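Long-range contacts in beta-galactosidase (Trichoderma reesei, PDB 3OG2), which probably hydrolyses terminal non-reducing beta-D-galactose residues in beta-D-galactosides as a family 35 glycoside hydrolase: residues Q653-T658 with A889-H894; S905-N910 with A974-S979; A915-L920 with R966-P971; L921-F926 with G946-N951. One frame throughout, in Å; residues are numbered along the deposited sequence.

How the interactions relate
Following the chain, the loop 653-658 first meets strand 883-894, so interaction 1 closes a loop of 230 residues that itself holds much strand. Interaction 2 comes next in series, pairing strand 900-908 with strand 973-977 across 63 residues. Interaction 3 is nested within that span, joining the start of strand 917-923 to the loop before strand 973-977, and interaction 4 is nested within interaction 3, at the far end of the same strand. Phe906 and Leu975 of interaction 2 lie between the sheets and touch Leu657 and Val654 of interaction 1; Phe906 also meets Leu921 and Val923, while Phe908 meets Tyr917. Together the contacts tie two facing sheets into one sandwich.

Interaction 1. Residues Q653-T658 with A889-H894; sequences QVPELT and AKLPLH
Pro655 and Leu657 pack against Leu891 and Leu893 in a buried van der Waals contact, where the loop leading to strand 663-666 runs beside strand 883-894 at the side of a beta sandwich. The proline ring is the central piece. Its CG lies 3.6 Å from Leu891 CD1, and its CD lies 3.7 Å from Leu893 CD2, so the one ring is received by methyl groups of two leucines, both crossing it at about a right angle. These leucines get there differently: Leu891 has CG anti to the backbone N (chi1 171°), whereas Leu893 has CG anti to the carbonyl carbon (chi1 -72°), and the two branches still end next to each other. Pro655 CG also sits 3.5 Å from Pro892 O, bringing the ring down to the strand backbone between them. Farther along the loop, Leu657 extends CD2 to 4.1 Å from Leu891 CD1, a looser touch than those of the proline.

Strand 883-894 is bonded through its backbone to strand 953-962 and belongs to an antiparallel sheet of five strands that also holds 917-923 and 926-932. Leu657 reaches the other sheet as well, resting on Phe906 and Leu975, and Val654 rests on Leu904. The loop thus packs hydrophobic side chains across the edge of a two-layer beta sandwich, consistent with the galactose-binding-domain-like fold of the family to which strand 883-894 belongs.

Interaction 2. Residues S905-N910 with A974-S979; sequences SFVFDN and ALKSKS. With NAG (2-acetamido-2-deoxy-beta-D-glucopyranose), chain C.
Phe906 and Leu975 lie side by side and point the same way from adjacent antiparallel strands, forming a non-hydrogen-bonded pair. Leu975, with CG anti to the backbone N (chi1 -172°), lays CD1 over one face of the phenyl ring, 3.9 Å from the centroid of Phe906 and 15° off the normal, a CH-pi contact offset toward the rim. Leu657 and Val923 also touch this ring.

The other face of the pairing carries Ser905, Val907, Ala974 and Lys976. Lys976 CG, anti to the carbonyl carbon (chi1 -61°), lies 3.4 Å from Val907 CG2, tighter than usual; a bend at chi2 then leads the amine away. Ser905 OG passes 3.7 Å from Lys976 CB but is hydrogen-bonded to Glu940. Two hydrogen-bonded pairs flank Phe906 and Leu975: Lys976 N gives a nearly straight bond to Ser905 O (2.8 Å), and Val907 N one to Ala974 O (2.8 Å), each with its return bond.

Beyond the strand, Asn910 ND2 is joined to C1 of NAG at 1.4 Å, and the sugar is also hydrogen-bonded to Thr912 OG1, the hydroxyl of an Asn-Ala-Thr sequon. Regular antiparallel pairing with an apolar face, Phe906 and Leu975, turned to the facing sheet is that of a beta sandwich.

Interaction 3. Residues A915-L920 with R966-P971; sequences APYRAL and RGAKVP
Tyr917 reaches along the loop 966-971 while Ala915 and Pro916 sit against Arg966 at its start, so packing carries most of this contact. Tyr917 takes CG between the backbone N and the carbonyl carbon (chi1 67°), which directs the ring toward the loop. Its CB touches Ala968 CB at 3.7 Å, the carbonyl carbon of Lys969 lies over one face of the ring, and Val970 CG2 approaches CE2 obliquely. The phenol end comes between Val970 and Pro971, with Tyr917 OH 3.4 Å from Pro971 CD.

The second kind of packing is aliphatic on guanidinium. Arg966 spreads one face of its flat group over Ala915 and Pro916: CZ is 3.5 Å from Ala915 CA, and NH2 is 3.6 Å from Pro916 CD, the two side chains of Pro916 and Arg966 crossing at about a right angle. A salt bridge from NH2 to Glu964 helps to fix the guanidinium there.

Direct hydrogen bonds are replaced by water. One water donates to Ala915 O (2.9 Å) and accepts from Lys969 N (3.1 Å). Another spends both protons across the gap, on Pro916 O and on Gly967 O, each at 2.8 Å.

Among its neighbours, strand 917-923 lies between strands 953-962 and 926-932, and Tyr917 meets the ring of Tyr931 from the latter. Phe908, on strand 900-908 of the facing sheet, touches both Tyr917 and Val970, so the loop covers the end of the sandwich just before the chain enters strand 973-977.

Interaction 4. Residues L921-F926 with G946-N951; sequences LYVNGF and GILDYN
Asn924 occupies a left-handed backbone conformation (phi 47°) in a type I' turn and from there sends its amide across to Ile947 O. The turn runs from Val923 to Phe926 and joins strands 917-923 and 926-932 as a tight hairpin; Gly925, also at positive phi, completes it. The bond from Asn924 ND2 to Ile947 O is 2.9 Å long and nearly straight, with the acceptor in the amide plane and the donor in the carbonyl plane.

Ile947 makes a second, quite different contact. Its CD1 stands over the centre of the Phe926 ring, 3.7 Å from the centroid and 7° off the normal, a well-centred CH-pi contact. With CG1 anti to the carbonyl carbon (chi1 -63°), the isoleucine has its other branch left to face the turn, and CG2 lies 3.8 Å from Val923 O. Leu948 then continues the packing inward: its CD2 meets Val923 CG1 at 3.6 Å. Phe926 is also edge-to-face with Trp330 and touches Ile94, and Ile947 touches Val54, so this corner of the sandwich packs on the family 35 barrel region.

The Asn924 amide is gripped at both ends: ND2 also bonds Asn954 OD1, and OD1 accepts from Trp955 N. Such a set of partners fixes the rotation of the amide and satisfies its polar atoms beside an otherwise apolar seam, holding the hairpin turn to both the 946-951 loop and strand 953-962.

Interaction 1. Residues Q653-T658 with A889-H894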
# COMPACT_ATOMS: atom_id res chain seq x y z
N GLN A 653 -18.78 -18.36 -13.38
CA GLN A 653 -18.84 -19.54 -12.54
C GLN A 653 -17.40 -20.00 -12.27
O GLN A 653 -16.51 -20.13 -13.12
CB GLN A 653 -19.68 -20.68 -13.11
CG GLN A 653 -20.78 -21.17 -12.18
CD GLN A 653 -20.48 -21.40 -10.72
OE1 GLN A 653 -20.64 -22.53 -10.22
NE2 GLN A 653 -20.07 -20.39 -9.95
N VAL A 654 -17.17 -20.25 -11.00
CA VAL A 654 -15.85 -20.83 -10.68
C VAL A 654 -16.09 -22.15 -9.96
O VAL A 654 -17.18 -22.42 -9.43
CB VAL A 654 -14.97 -19.88 -9.86
CG1 VAL A 654 -14.51 -18.67 -10.67
CG2 VAL A 654 -15.73 -19.55 -8.59
N PRO A 655 -15.09 -23.00 -9.95
CA PRO A 655 -15.28 -24.31 -9.33
C PRO A 655 -15.58 -24.15 -7.83
O PRO A 655 -15.10 -23.22 -7.19
CB PRO A 655 -13.93 -25.00 -9.51
CG PRO A 655 -13.21 -24.23 -10.53
CD PRO A 655 -13.72 -22.83 -10.50
N GLU A 656 -16.37 -25.09 -7.34
CA GLU A 656 -16.61 -25.33 -5.92
C GLU A 656 -15.42 -25.99 -5.24
O GLU A 656 -15.06 -27.12 -5.57
CB GLU A 656 -17.85 -26.23 -5.75
CG GLU A 656 -19.11 -25.60 -6.30
CD GLU A 656 -20.32 -26.50 -6.13
OE1 GLU A 656 -20.90 -26.95 -7.16
OE2 GLU A 656 -20.65 -26.72 -4.94
N LEU A 657 -14.78 -25.33 -4.29
CA LEU A 657 -13.61 -25.92 -3.63
C LEU A 657 -13.97 -27.19 -2.86
O LEU A 657 -13.16 -28.10 -2.69
CB LEU A 657 -12.97 -24.90 -2.67
CG LEU A 657 -12.48 -23.61 -3.36
CD1 LEU A 657 -11.74 -22.77 -2.32
CD2 LEU A 657 -11.56 -23.92 -4.51
N THR A 658 -15.18 -27.27 -2.37
CA THR A 658 -15.49 -28.47 -1.58
C THR A 658 -15.60 -29.70 -2.46
O THR A 658 -15.50 -30.83 -1.94
CB THR A 658 -16.79 -28.31 -0.79
OG1 THR A 658 -17.89 -28.26 -1.71
CG2 THR A 658 -16.76 -26.97 -0.05
N ALA A 889 -4.97 -29.77 -3.35
CA ALA A 889 -5.94 -30.13 -4.41
C ALA A 889 -5.59 -29.39 -5.67
O ALA A 889 -5.08 -28.25 -5.60
CB ALA A 889 -7.37 -29.85 -4.00
N LYS A 890 -5.86 -29.97 -6.82
CA LYS A 890 -5.74 -29.29 -8.07
C LYS A 890 -7.01 -28.47 -8.32
O LYS A 890 -8.13 -28.93 -8.15
CB LYS A 890 -5.58 -30.33 -9.20
CG LYS A 890 -5.31 -29.67 -10.55
CD LYS A 890 -5.23 -30.75 -11.64
CE LYS A 890 -3.82 -31.22 -11.90
NZ LYS A 890 -3.82 -32.40 -12.83
N LEU A 891 -6.81 -27.21 -8.73
CA LEU A 891 -7.89 -26.29 -9.04
C LEU A 891 -7.71 -25.84 -10.47
O LEU A 891 -6.94 -24.94 -10.72
CB LEU A 891 -7.87 -25.10 -8.07
CG LEU A 891 -8.81 -23.93 -8.38
CD1 LEU A 891 -10.26 -24.32 -8.40
CD2 LEU A 891 -8.51 -22.78 -7.38
N PRO A 892 -8.40 -26.43 -11.43
CA PRO A 892 -8.34 -25.93 -12.80
C PRO A 892 -9.17 -24.66 -12.90
O PRO A 892 -10.26 -24.62 -12.35
CB PRO A 892 -8.98 -27.05 -13.63
CG PRO A 892 -9.11 -28.18 -12.71
CD PRO A 892 -9.26 -27.61 -11.31
N LEU A 893 -8.69 -23.66 -13.60
CA LEU A 893 -9.48 -22.47 -13.87
C LEU A 893 -9.50 -22.22 -15.35
O LEU A 893 -8.49 -22.48 -16.02
CB LEU A 893 -8.85 -21.22 -13.22
CG LEU A 893 -8.97 -21.18 -11.70
CD1 LEU A 893 -8.23 -19.95 -11.16
CD2 LEU A 893 -10.42 -21.22 -11.25
N HIS A 894 -10.59 -21.77 -15.94
CA HIS A 894 -10.71 -21.49 -17.37
C HIS A 894 -11.61 -20.25 -17.45
O HIS A 894 -12.80 -20.34 -17.69
CB HIS A 894 -11.28 -22.73 -18.11
CG HIS A 894 -10.27 -23.86 -18.02
ND1 HIS A 894 -10.35 -24.89 -17.08
CD2 HIS A 894 -9.08 -24.06 -18.64
CE1 HIS A 894 -9.32 -25.68 -17.16
NE2 HIS A 894 -8.54 -25.21 -18.12

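Interaction 2. Residues S905-N910 with A974-S979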
# COMPACT_ATOMS: atom_id res chain seq x y z
N SER A 905 -10.77 -14.72 -4.63
CA SER A 905 -10.28 -14.79 -3.27
C SER A 905 -10.79 -16.06 -2.64
O SER A 905 -11.76 -16.65 -3.13
CB SER A 905 -10.81 -13.62 -2.42
OG SER A 905 -12.21 -13.54 -2.60
N PHE A 906 -10.11 -16.50 -1.62
CA PHE A 906 -10.45 -17.71 -0.88
C PHE A 906 -11.11 -17.31 0.42
O PHE A 906 -10.52 -16.54 1.16
CB PHE A 906 -9.22 -18.57 -0.60
CG PHE A 906 -8.62 -19.14 -1.88
CD1 PHE A 906 -7.79 -18.36 -2.65
CD2 PHE A 906 -8.92 -20.44 -2.26
CE1 PHE A 906 -7.26 -18.86 -3.84
CE2 PHE A 906 -8.39 -20.94 -3.45
CZ PHE A 906 -7.56 -20.15 -4.22
N VAL A 907 -12.31 -17.85 0.69
CA VAL A 907 -13.05 -17.38 1.87
C VAL A 907 -13.28 -18.50 2.87
O VAL A 907 -13.91 -19.53 2.47
CB VAL A 907 -14.43 -16.78 1.52
CG1 VAL A 907 -15.20 -16.30 2.75
CG2 VAL A 907 -14.19 -15.59 0.59
N PHE A 908 -12.85 -18.34 4.10
CA PHE A 908 -13.08 -19.29 5.17
C PHE A 908 -14.37 -18.86 5.89
O PHE A 908 -14.54 -17.68 6.20
CB PHE A 908 -11.91 -19.18 6.17
CG PHE A 908 -10.61 -19.81 5.70
CD1 PHE A 908 -9.79 -19.18 4.76
CD2 PHE A 908 -10.15 -21.03 6.16
CE1 PHE A 908 -8.58 -19.77 4.34
CE2 PHE A 908 -8.97 -21.62 5.79
CZ PHE A 908 -8.17 -20.98 4.88
N ASP A 909 -15.20 -19.86 6.19
CA ASP A 909 -16.41 -19.63 6.99
C ASP A 909 -16.06 -19.63 8.47
O ASP A 909 -15.43 -20.59 8.94
CB ASP A 909 -17.42 -20.73 6.66
CG ASP A 909 -18.81 -20.68 7.20
OD1 ASP A 909 -19.11 -19.72 7.94
OD2 ASP A 909 -19.63 -21.58 6.89
N ASN A 910 -16.40 -18.62 9.23
CA ASN A 910 -16.02 -18.65 10.63
C ASN A 910 -17.24 -18.96 11.49
O ASN A 910 -18.07 -18.05 11.70
CB ASN A 910 -15.43 -17.32 11.07
CG ASN A 910 -15.01 -17.34 12.51
OD1 ASN A 910 -14.81 -18.42 13.11
ND2 ASN A 910 -14.87 -16.18 13.13
N ALA A 974 -14.52 -21.41 0.21
CA ALA A 974 -15.09 -21.18 -1.08
C ALA A 974 -14.22 -20.20 -1.85
O ALA A 974 -13.54 -19.36 -1.27
CB ALA A 974 -16.50 -20.63 -0.92
N LEU A 975 -14.23 -20.31 -3.16
CA LEU A 975 -13.63 -19.35 -4.05
C LEU A 975 -14.67 -18.30 -4.34
O LEU A 975 -15.76 -18.68 -4.76
CB LEU A 975 -13.14 -20.18 -5.23
CG LEU A 975 -12.30 -19.54 -6.28
CD1 LEU A 975 -10.97 -19.13 -5.63
CD2 LEU A 975 -12.11 -20.48 -7.45
N LYS A 976 -14.36 -17.05 -4.16
CA LYS A 976 -15.27 -15.94 -4.46
C LYS A 976 -14.70 -15.09 -5.59
O LYS A 976 -13.49 -14.83 -5.67
CB LYS A 976 -15.53 -15.07 -3.21
CG LYS A 976 -16.19 -15.98 -2.17
CD LYS A 976 -17.57 -16.46 -2.61
CE LYS A 976 -18.36 -17.01 -1.43
NZ LYS A 976 -19.83 -17.02 -1.65
N SER A 977 -15.60 -14.61 -6.45
CA SER A 977 -15.20 -13.71 -7.53
C SER A 977 -15.90 -12.35 -7.32
O SER A 977 -17.01 -12.29 -6.81
CB SER A 977 -15.51 -14.25 -8.91
OG SER A 977 -16.93 -14.45 -9.01
N LYS A 978 -15.22 -11.28 -7.74
CA LYS A 978 -15.87 -9.97 -7.80
C LYS A 978 -16.44 -9.83 -9.20
O LYS A 978 -16.15 -10.62 -10.10
CB LYS A 978 -14.88 -8.90 -7.45
CG LYS A 978 -14.19 -9.10 -6.11
CD LYS A 978 -15.13 -9.02 -4.93
CE LYS A 978 -14.44 -9.54 -3.66
NZ LYS A 978 -15.34 -9.37 -2.48
N SER A 979 -17.27 -8.82 -9.38
CA SER A 979 -17.91 -8.60 -10.69
C SER A 979 -16.86 -8.42 -11.77
O SER A 979 -15.91 -7.62 -11.59
CB SER A 979 -18.82 -7.36 -10.54
OG SER A 979 -19.57 -7.16 -11.75
C1 NAG C . -14.28 -16.08 14.43
C2 NAG C . -13.30 -14.90 14.39
C3 NAG C . -12.75 -14.69 15.81
C4 NAG C . -13.90 -14.47 16.81
C5 NAG C . -14.95 -15.59 16.66
C6 NAG C . -16.18 -15.33 17.52
C7 NAG C . -12.00 -14.67 12.33
C8 NAG C . -11.03 -15.38 11.40
N2 NAG C . -12.19 -15.26 13.50
O3 NAG C . -11.85 -13.60 15.80
O4 NAG C . -13.36 -14.59 18.12
O5 NAG C . -15.34 -15.73 15.31
O6 NAG C . -16.96 -16.55 17.51
O7 NAG C . -12.60 -13.67 11.99

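Interaction 3. Residues A915-L920 with R966-P971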
# COMPACT_ATOMS: atom_id res chain seq x y z
N ALA A 915 -14.11 -25.35 17.51
CA ALA A 915 -12.77 -25.51 18.05
C ALA A 915 -11.77 -24.66 17.26
O ALA A 915 -11.82 -24.49 16.03
CB ALA A 915 -12.36 -26.97 18.02
N PRO A 916 -10.82 -24.11 18.01
CA PRO A 916 -9.85 -23.20 17.42
C PRO A 916 -8.80 -23.86 16.54
O PRO A 916 -8.31 -24.96 16.85
CB PRO A 916 -9.18 -22.58 18.67
CG PRO A 916 -9.35 -23.66 19.71
CD PRO A 916 -10.68 -24.31 19.47
N TYR A 917 -8.46 -23.19 15.43
CA TYR A 917 -7.41 -23.70 14.57
C TYR A 917 -6.71 -22.53 13.86
O TYR A 917 -7.25 -21.43 13.79
CB TYR A 917 -7.94 -24.70 13.54
CG TYR A 917 -8.86 -24.14 12.47
CD1 TYR A 917 -10.23 -23.97 12.73
CD2 TYR A 917 -8.38 -23.83 11.23
CE1 TYR A 917 -11.07 -23.48 11.75
CE2 TYR A 917 -9.22 -23.33 10.24
CZ TYR A 917 -10.55 -23.16 10.50
OH TYR A 917 -11.36 -22.69 9.50
N ARG A 918 -5.53 -22.93 13.37
CA ARG A 918 -4.76 -22.00 12.53
C ARG A 918 -4.61 -22.67 11.18
O ARG A 918 -4.48 -23.91 11.13
CB ARG A 918 -3.37 -21.70 13.15
CG ARG A 918 -3.59 -21.15 14.57
CD ARG A 918 -2.28 -20.96 15.30
NE ARG A 918 -1.38 -19.90 14.81
CZ ARG A 918 -1.36 -18.67 15.26
NH1 ARG A 918 -2.25 -18.28 16.19
NH2 ARG A 918 -0.49 -17.80 14.76
N ALA A 919 -4.68 -21.93 10.11
CA ALA A 919 -4.51 -22.54 8.79
C ALA A 919 -3.56 -21.66 7.98
O ALA A 919 -3.44 -20.43 8.20
CB ALA A 919 -5.86 -22.63 8.05
N LEU A 920 -2.86 -22.28 7.07
CA LEU A 920 -2.04 -21.60 6.07
C LEU A 920 -2.62 -21.93 4.68
O LEU A 920 -2.94 -23.08 4.43
CB LEU A 920 -0.59 -22.06 6.13
CG LEU A 920 0.11 -21.85 7.46
CD1 LEU A 920 1.44 -22.58 7.46
CD2 LEU A 920 0.37 -20.33 7.63
N ARG A 966 -9.83 -32.00 20.86
CA ARG A 966 -11.02 -32.33 20.10
C ARG A 966 -10.81 -32.28 18.59
O ARG A 966 -11.64 -32.67 17.78
CB ARG A 966 -12.13 -31.31 20.44
CG ARG A 966 -11.67 -29.84 20.36
CD ARG A 966 -12.78 -28.89 20.76
NE ARG A 966 -12.48 -27.62 21.41
CZ ARG A 966 -13.32 -26.57 21.37
NH1 ARG A 966 -14.47 -26.71 20.71
NH2 ARG A 966 -13.08 -25.39 21.96
N GLY A 967 -9.67 -31.71 18.19
CA GLY A 967 -9.40 -31.49 16.79
C GLY A 967 -10.06 -30.25 16.21
O GLY A 967 -10.44 -29.33 16.96
N ALA A 968 -10.14 -30.22 14.86
CA ALA A 968 -10.69 -29.03 14.18
C ALA A 968 -10.99 -29.38 12.74
O ALA A 968 -10.49 -30.35 12.18
CB ALA A 968 -9.72 -27.84 14.29
N LYS A 969 -11.80 -28.50 12.14
CA LYS A 969 -12.05 -28.60 10.69
C LYS A 969 -12.35 -27.20 10.17
O LYS A 969 -12.70 -26.31 10.93
CB LYS A 969 -13.22 -29.56 10.43
CG LYS A 969 -14.56 -29.03 10.91
CD LYS A 969 -15.63 -30.09 10.69
CE LYS A 969 -15.39 -31.32 11.53
NZ LYS A 969 -15.61 -31.09 13.00
N VAL A 970 -12.20 -27.05 8.88
CA VAL A 970 -12.60 -25.83 8.21
C VAL A 970 -14.10 -25.89 7.98
O VAL A 970 -14.56 -26.79 7.27
CB VAL A 970 -11.85 -25.65 6.88
CG1 VAL A 970 -12.32 -24.35 6.19
CG2 VAL A 970 -10.35 -25.62 7.10
N PRO A 971 -14.90 -25.01 8.57
CA PRO A 971 -16.38 -25.15 8.41
C PRO A 971 -16.85 -24.92 6.99
O PRO A 971 -17.87 -25.48 6.55
CB PRO A 971 -16.92 -24.08 9.36
CG PRO A 971 -15.79 -23.78 10.29
CD PRO A 971 -14.54 -23.88 9.43
O HOH W 1 -12.94 -26.29 14.02
O HOH W 2 -8.87 -27.34 18.12

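Interaction 4. Residues L921-F926 with G946-N951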
# COMPACT_ATOMS: atom_id res chain seq x y z
N LEU A 921 -2.69 -20.90 3.86
CA LEU A 921 -3.20 -21.04 2.49
C LEU A 921 -2.02 -20.96 1.51
O LEU A 921 -1.27 -19.98 1.58
CB LEU A 921 -4.22 -19.92 2.20
CG LEU A 921 -4.70 -19.86 0.76
CD1 LEU A 921 -5.57 -21.07 0.38
CD2 LEU A 921 -5.52 -18.57 0.59
N TYR A 922 -1.86 -21.91 0.63
CA TYR A 922 -0.85 -21.88 -0.41
C TYR A 922 -1.53 -21.93 -1.76
O TYR A 922 -2.51 -22.65 -1.95
CB TYR A 922 0.05 -23.07 -0.25
CG TYR A 922 1.11 -22.92 0.81
CD1 TYR A 922 2.34 -22.42 0.36
CD2 TYR A 922 1.03 -23.26 2.14
CE1 TYR A 922 3.47 -22.21 1.10
CE2 TYR A 922 2.21 -23.03 2.93
CZ TYR A 922 3.37 -22.52 2.44
OH TYR A 922 4.53 -22.33 3.21
N VAL A 923 -1.01 -21.14 -2.67
CA VAL A 923 -1.47 -21.17 -4.07
C VAL A 923 -0.24 -21.29 -4.96
O VAL A 923 0.59 -20.37 -4.98
CB VAL A 923 -2.29 -19.94 -4.42
CG1 VAL A 923 -2.65 -20.03 -5.92
CG2 VAL A 923 -3.52 -19.87 -3.52
N ASN A 924 -0.09 -22.36 -5.69
CA ASN A 924 1.03 -22.63 -6.56
C ASN A 924 2.35 -22.37 -5.86
O ASN A 924 3.32 -21.84 -6.40
CB ASN A 924 0.93 -21.78 -7.85
CG ASN A 924 -0.28 -22.24 -8.66
OD1 ASN A 924 -0.58 -23.44 -8.69
ND2 ASN A 924 -0.99 -21.34 -9.30
N GLY A 925 2.37 -22.82 -4.60
CA GLY A 925 3.59 -22.80 -3.80
C GLY A 925 3.80 -21.50 -3.02
O GLY A 925 4.66 -21.48 -2.13
N PHE A 926 3.07 -20.44 -3.34
CA PHE A 926 3.15 -19.18 -2.60
C PHE A 926 2.23 -19.18 -1.40
O PHE A 926 1.03 -19.48 -1.56
CB PHE A 926 2.72 -18.03 -3.51
CG PHE A 926 3.76 -17.73 -4.62
CD1 PHE A 926 3.76 -18.39 -5.82
CD2 PHE A 926 4.71 -16.72 -4.34
CE1 PHE A 926 4.71 -18.08 -6.81
CE2 PHE A 926 5.63 -16.40 -5.33
CZ PHE A 926 5.64 -17.07 -6.53
N GLY A 946 -1.88 -14.27 -12.08
CA GLY A 946 -0.41 -14.21 -12.17
C GLY A 946 0.12 -15.23 -11.22
O GLY A 946 0.88 -16.15 -11.58
N ILE A 947 -0.27 -15.16 -9.95
CA ILE A 947 -0.03 -16.23 -8.99
C ILE A 947 -1.04 -17.37 -9.32
O ILE A 947 -0.59 -18.51 -9.44
CB ILE A 947 -0.14 -15.76 -7.54
CG1 ILE A 947 0.92 -14.70 -7.20
CG2 ILE A 947 -0.02 -16.96 -6.61
CD1 ILE A 947 2.37 -15.15 -7.37
N LEU A 948 -2.30 -17.01 -9.48
CA LEU A 948 -3.23 -17.98 -10.08
C LEU A 948 -3.13 -17.99 -11.60
O LEU A 948 -2.97 -16.92 -12.22
CB LEU A 948 -4.65 -17.56 -9.72
CG LEU A 948 -5.11 -17.93 -8.32
CD1 LEU A 948 -6.36 -17.15 -7.93
CD2 LEU A 948 -5.41 -19.45 -8.21
N ASP A 949 -3.27 -19.14 -12.24
CA ASP A 949 -3.34 -19.34 -13.66
C ASP A 949 -4.81 -19.46 -14.02
O ASP A 949 -5.49 -20.43 -13.64
CB ASP A 949 -2.53 -20.59 -14.04
CG ASP A 949 -2.49 -20.82 -15.54
OD1 ASP A 949 -3.28 -20.20 -16.28
OD2 ASP A 949 -1.70 -21.69 -16.02
N TYR A 950 -5.36 -18.46 -14.70
CA TYR A 950 -6.78 -18.43 -15.02
C TYR A 950 -7.13 -19.31 -16.19
O TYR A 950 -8.30 -19.44 -16.55
CB TYR A 950 -7.22 -16.97 -15.33
CG TYR A 950 -7.48 -16.17 -14.07
CD1 TYR A 950 -6.77 -16.35 -12.88
CD2 TYR A 950 -8.45 -15.17 -14.09
CE1 TYR A 950 -7.06 -15.56 -11.76
CE2 TYR A 950 -8.76 -14.39 -12.99
CZ TYR A 950 -8.03 -14.60 -11.83
OH TYR A 950 -8.34 -13.82 -10.75
N ASN A 951 -6.13 -19.96 -16.81
CA ASN A 951 -6.41 -20.84 -17.97
C ASN A 951 -5.52 -22.05 -17.86
O ASN A 951 -4.74 -22.46 -18.72
CB ASN A 951 -6.24 -20.05 -19.28
CG ASN A 951 -7.42 -19.10 -19.47
OD1 ASN A 951 -7.33 -17.86 -19.29
ND2 ASN A 951 -8.58 -19.68 -19.84